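Local coordinates for P35 antigen (Borrelia burgdorferi, PDB 4ALY), which is an outer surface lipoprotein of the Lyme disease spirochaete, critical for infection after a tick bite, at residues 97-100 against 101-105; 128-131 against 132-136. All blocks are in the same frame, centred on the assembly; numbering follows the deposited sequence.

Interaction 1 (97-100 against 101-105); sequences GEPN and DQFGM
With CG beside its backbone N (chi1 -71°), F103 swings its ring back under P99, while E98, its CG between the backbone N and the carbonyl carbon, sends an extended chain alongside that of Q102. The pyrrolidine meets the ring at about a right angle: P99 CD stands over the centre of one face, 3.7 Å from the centroid of the F103 ring and only 4° off the normal, a well-centred CH-pi contact. E98 CB adds an oblique touch, 4.0 Å from F103 CE2. P99 CB lies 3.3 Å from D101 OD1, which weakly accepts G104 N. A type I beta turn from P99 to Q102 reverses the chain, closed by Q102 N to P99 O (3.0 Å) with the donor well above the carbonyl plane; left-handed backbone at Q102-G104 then carries F103 back to P99. E98 OE1 packs 3.5 Å from Q102 CG, the two flat ends turned 27° apart. E98 OE2 forms a salt bridge with R132, OE1 is hydrogen-bonded to Y136 OH, and Q102 NE2 to D124 O. One backbone bond across the segments, the M105 N to Q102 O turn beyond it and a proline-aromatic contact thus shape the loop, its acidic and amide ends turned to partners farther along the chain.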
loop_
_atom_site.group_PDB
_atom_site.type_symbol
_atom_site.label_atom_id
_atom_site.label_comp_id
_atom_site.label_asym_id
_atom_site.label_seq_id
_atom_site.Cartn_x
_atom_site.Cartn_y
_atom_site.Cartn_z
ATOM N N GLY A 97 1.660 -7.514 15.530
ATOM C CA GLY A 97 3.102 -7.272 15.731
ATOM C C GLY A 97 3.853 -7.842 14.554
ATOM O O GLY A 97 3.324 -7.921 13.467
ATOM N N GLU A 98 5.018 -8.409 14.803
ATOM C CA GLU A 98 5.857 -8.912 13.723
ATOM C C GLU A 98 6.977 -9.517 14.498
ATOM O O GLU A 98 7.181 -9.137 15.654
ATOM C CB GLU A 98 6.377 -7.721 12.828
ATOM C CG GLU A 98 7.382 -6.761 13.500
ATOM C CD GLU A 98 7.523 -5.391 12.798
ATOM O OE1 GLU A 98 7.775 -5.284 11.553
ATOM O OE2 GLU A 98 7.392 -4.392 13.521
ATOM N N PRO A 99 7.748 -10.387 13.877
ATOM C CA PRO A 99 8.940 -10.993 14.435
ATOM C C PRO A 99 10.077 -9.966 14.511
ATOM O O PRO A 99 9.947 -8.910 13.897
ATOM C CB PRO A 99 9.335 -11.966 13.342
ATOM C CG PRO A 99 8.095 -12.182 12.571
ATOM C CD PRO A 99 7.594 -10.801 12.480
ATOM N N ASN A 100 11.163 -10.273 15.224
ATOM C CA ASN A 100 12.306 -9.352 15.277
ATOM C C ASN A 100 12.880 -9.279 13.888
ATOM O O ASN A 100 13.426 -8.278 13.523
ATOM C CB ASN A 100 13.451 -9.861 16.185
ATOM C CG ASN A 100 13.021 -9.984 17.642
ATOM O OD1 ASN A 100 12.179 -9.211 18.100
ATOM N ND2 ASN A 100 13.596 -10.986 18.388
ATOM N N ASP A 101 12.791 -10.383 13.149
ATOM C CA ASP A 101 13.314 -10.407 11.816
ATOM C C ASP A 101 12.380 -9.729 10.758
ATOM O O ASP A 101 12.658 -9.789 9.569
ATOM C CB ASP A 101 13.836 -11.796 11.443
ATOM C CG ASP A 101 12.755 -12.741 10.850
ATOM O OD1 ASP A 101 11.517 -12.502 10.956
ATOM O OD2 ASP A 101 13.205 -13.797 10.318
ATOM N N GLN A 102 11.330 -9.039 11.206
ATOM C CA GLN A 102 10.415 -8.307 10.293
ATOM C C GLN A 102 10.033 -9.117 9.073
ATOM O O GLN A 102 10.117 -8.662 7.894
ATOM C CB GLN A 102 10.989 -6.928 9.976
ATOM C CG GLN A 102 11.184 -6.203 11.287
ATOM C CD GLN A 102 11.929 -4.904 11.177
ATOM O OE1 GLN A 102 12.501 -4.552 10.125
ATOM N NE2 GLN A 102 11.867 -4.130 12.256
ATOM N N PHE A 103 9.605 -10.350 9.352
ATOM C CA PHE A 103 9.143 -11.275 8.330
ATOM C C PHE A 103 10.237 -11.549 7.339
ATOM O O PHE A 103 9.975 -11.770 6.124
ATOM C CB PHE A 103 7.850 -10.801 7.672
ATOM C CG PHE A 103 6.662 -10.909 8.584
ATOM C CD1 PHE A 103 6.256 -12.152 9.047
ATOM C CD2 PHE A 103 5.938 -9.811 8.958
ATOM C CE1 PHE A 103 5.169 -12.286 9.896
ATOM C CE2 PHE A 103 4.824 -9.936 9.826
ATOM C CZ PHE A 103 4.457 -11.194 10.299
ATOM N N GLY A 104 11.460 -11.653 7.874
ATOM C CA GLY A 104 12.620 -12.049 7.053
ATOM C C GLY A 104 13.221 -10.840 6.330
ATOM O O GLY A 104 14.319 -10.914 5.786
ATOM N N MET A 105 12.524 -9.713 6.356
ATOM C CA MET A 105 12.904 -8.609 5.546
ATOM C C MET A 105 13.915 -7.659 6.190
ATOM O O MET A 105 14.471 -6.789 5.540
ATOM C CB MET A 105 11.654 -7.848 5.140
ATOM C CG MET A 105 10.908 -8.542 4.030
ATOM S SD MET A 105 9.319 -7.727 3.668
ATOM C CE MET A 105 9.999 -6.831 2.318
#

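Interaction 2 (128-131 against 132-136); sequences YTEE and RRMLY
Y128 occupies the N-cap position, and from its carbonyl onward the backbone runs as regular alpha-helix, each carbonyl of 128-131 accepting the amide four residues ahead. R132 N to Y128 O is the shortest of these i to i+4 bonds at 2.8 Å and is nearly straight (171°); R133 N to T129 O, M134 N to E130 O and L135 N to E131 O continue the series. R132 turns its side chain back over this first turn. Bent at chi3 (-102°), it lays one guanidinium face over the backbone, with Y128 O and T129 N both 3.6 Å above the plane and offset toward its rim. R132 NH2 also comes 3.9 Å from Y128 CB. NH1 pairs with E98 and NH2 with the F123 carbonyl, so the face against the backbone and the outside bonds together should restrict the group's rotation. On another flank E130 and M134 cross, E130 OE1 lying 3.8 Å from M134 CE; the methionine continues onto F175 and L179 of helix 163-189. R133 bends at chi2 and chi3 to reach E182 in a salt bridge and T137 in a hydrogen bond. One turn on, R132 O sits 3.3 Å above the plane of the Y136 ring, over its centre. This is nearly the whole of the short helix 129-137, with its N-cap, whose successive side chains meet different neighbours in the all-helical fold of this Borrelia surface lipoprotein.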
loop_
_atom_site.group_PDB
_atom_site.type_symbol
_atom_site.label_atom_id
_atom_site.label_comp_id
_atom_site.label_asym_id
_atom_site.label_seq_id
_atom_site.Cartn_x
_atom_site.Cartn_y
_atom_site.Cartn_z
ATOM N N TYR A 128 9.465 3.345 12.548
ATOM C CA TYR A 128 8.707 2.988 11.356
ATOM C C TYR A 128 7.835 1.761 11.577
ATOM O O TYR A 128 7.389 1.135 10.625
ATOM C CB TYR A 128 9.667 2.796 10.189
ATOM C CG TYR A 128 10.318 4.098 9.870
ATOM C CD1 TYR A 128 9.612 5.084 9.221
ATOM C CD2 TYR A 128 11.628 4.370 10.272
ATOM C CE1 TYR A 128 10.167 6.328 8.968
ATOM C CE2 TYR A 128 12.202 5.597 10.008
ATOM C CZ TYR A 128 11.461 6.581 9.366
ATOM O OH TYR A 128 12.006 7.825 9.068
ATOM N N THR A 129 7.605 1.414 12.845
ATOM C CA THR A 129 6.633 0.371 13.194
ATOM C C THR A 129 5.316 0.494 12.406
ATOM O O THR A 129 4.933 -0.450 11.660
ATOM C CB THR A 129 6.330 0.390 14.714
ATOM O OG1 THR A 129 7.562 0.342 15.436
ATOM C CG2 THR A 129 5.452 -0.790 15.102
ATOM N N GLU A 130 4.652 1.650 12.550
ATOM C CA GLU A 130 3.412 1.926 11.799
ATOM C C GLU A 130 3.483 1.698 10.277
ATOM O O GLU A 130 2.631 1.001 9.690
ATOM C CB GLU A 130 2.908 3.312 12.050
ATOM C CG GLU A 130 1.546 3.353 12.705
ATOM C CD GLU A 130 0.587 4.260 11.928
ATOM O OE1 GLU A 130 1.033 4.866 10.927
ATOM O OE2 GLU A 130 -0.619 4.360 12.282
ATOM N N GLU A 131 4.493 2.277 9.648
ATOM C CA GLU A 131 4.678 2.190 8.220
ATOM C C GLU A 131 4.997 0.746 7.769
ATOM O O GLU A 131 4.477 0.211 6.785
ATOM C CB GLU A 131 5.822 3.106 7.844
ATOM C CG GLU A 131 5.442 4.550 7.883
ATOM C CD GLU A 131 5.772 5.209 9.202
ATOM O OE1 GLU A 131 6.057 4.544 10.246
ATOM O OE2 GLU A 131 5.730 6.448 9.184
ATOM N N ARG A 132 5.810 0.081 8.528
ATOM C CA ARG A 132 5.964 -1.312 8.287
ATOM C C ARG A 132 4.591 -2.090 8.284
ATOM O O ARG A 132 4.288 -2.838 7.339
ATOM C CB ARG A 132 6.912 -1.850 9.296
ATOM C CG ARG A 132 8.281 -2.107 8.790
ATOM C CD ARG A 132 8.987 -2.959 9.854
ATOM N NE ARG A 132 9.744 -1.902 10.418
ATOM C CZ ARG A 132 9.881 -1.571 11.688
ATOM N NH1 ARG A 132 9.386 -2.303 12.686
ATOM N NH2 ARG A 132 10.654 -0.518 11.891
ATOM N N ARG A 133 3.791 -1.913 9.328
ATOM C CA ARG A 133 2.450 -2.505 9.479
ATOM C C ARG A 133 1.556 -2.224 8.237
ATOM O O ARG A 133 0.951 -3.182 7.616
ATOM C CB ARG A 133 1.783 -2.040 10.808
ATOM C CG ARG A 133 0.594 -2.941 11.278
ATOM C CD ARG A 133 -0.687 -2.664 10.463
ATOM N NE ARG A 133 -1.002 -1.245 10.456
ATOM C CZ ARG A 133 -1.776 -0.688 9.545
ATOM N NH1 ARG A 133 -2.235 -1.450 8.582
ATOM N NH2 ARG A 133 -2.067 0.606 9.560
ATOM N N MET A 134 1.537 -0.960 7.794
ATOM C CA MET A 134 0.731 -0.553 6.598
ATOM C C MET A 134 1.275 -1.313 5.393
ATOM O O MET A 134 0.542 -1.813 4.585
ATOM C CB MET A 134 0.802 0.950 6.384
ATOM C CG MET A 134 -0.455 1.721 6.761
ATOM S SD MET A 134 -0.038 3.416 7.170
ATOM C CE MET A 134 -1.440 3.958 8.166
ATOM N N LEU A 135 2.581 -1.467 5.295
ATOM C CA LEU A 135 3.087 -2.241 4.205
ATOM C C LEU A 135 2.546 -3.715 4.260
ATOM O O LEU A 135 2.202 -4.293 3.220
ATOM C CB LEU A 135 4.598 -2.238 4.269
ATOM C CG LEU A 135 5.309 -3.092 3.234
ATOM C CD1 LEU A 135 4.968 -2.642 1.790
ATOM C CD2 LEU A 135 6.824 -2.976 3.551
ATOM N N TYR A 136 2.489 -4.315 5.464
ATOM C CA TYR A 136 2.087 -5.725 5.589
ATOM C C TYR A 136 0.595 -5.851 5.252
ATOM O O TYR A 136 0.185 -6.772 4.549
ATOM C CB TYR A 136 2.342 -6.251 7.017
ATOM C CG TYR A 136 3.762 -6.170 7.551
ATOM C CD1 TYR A 136 4.875 -6.321 6.713
ATOM C CD2 TYR A 136 3.997 -5.939 8.903
ATOM C CE1 TYR A 136 6.172 -6.286 7.210
ATOM C CE2 TYR A 136 5.284 -5.846 9.408
ATOM C CZ TYR A 136 6.380 -6.057 8.545
ATOM O OH TYR A 136 7.687 -6.006 9.041
#

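Interaction 1 is a surface loop between helices 70-95 and 106-110, whereas interaction 2 is partly buried and closer to the centre of the chain. Their centres are 11 Å apart, and they meet directly: E98, Q102 and F103 together join the 97-105 loop to R132 and Y136, two residues of helix 129-137 spaced a turn apart. The glutamate makes the polar link, Q102 packs against both partners, and the F103 and Y136 rings meet edge-to-face. Within the loop a few turn bonds and proline-aromatic packing hold the chain, against the regular i to i+4 series of the helix.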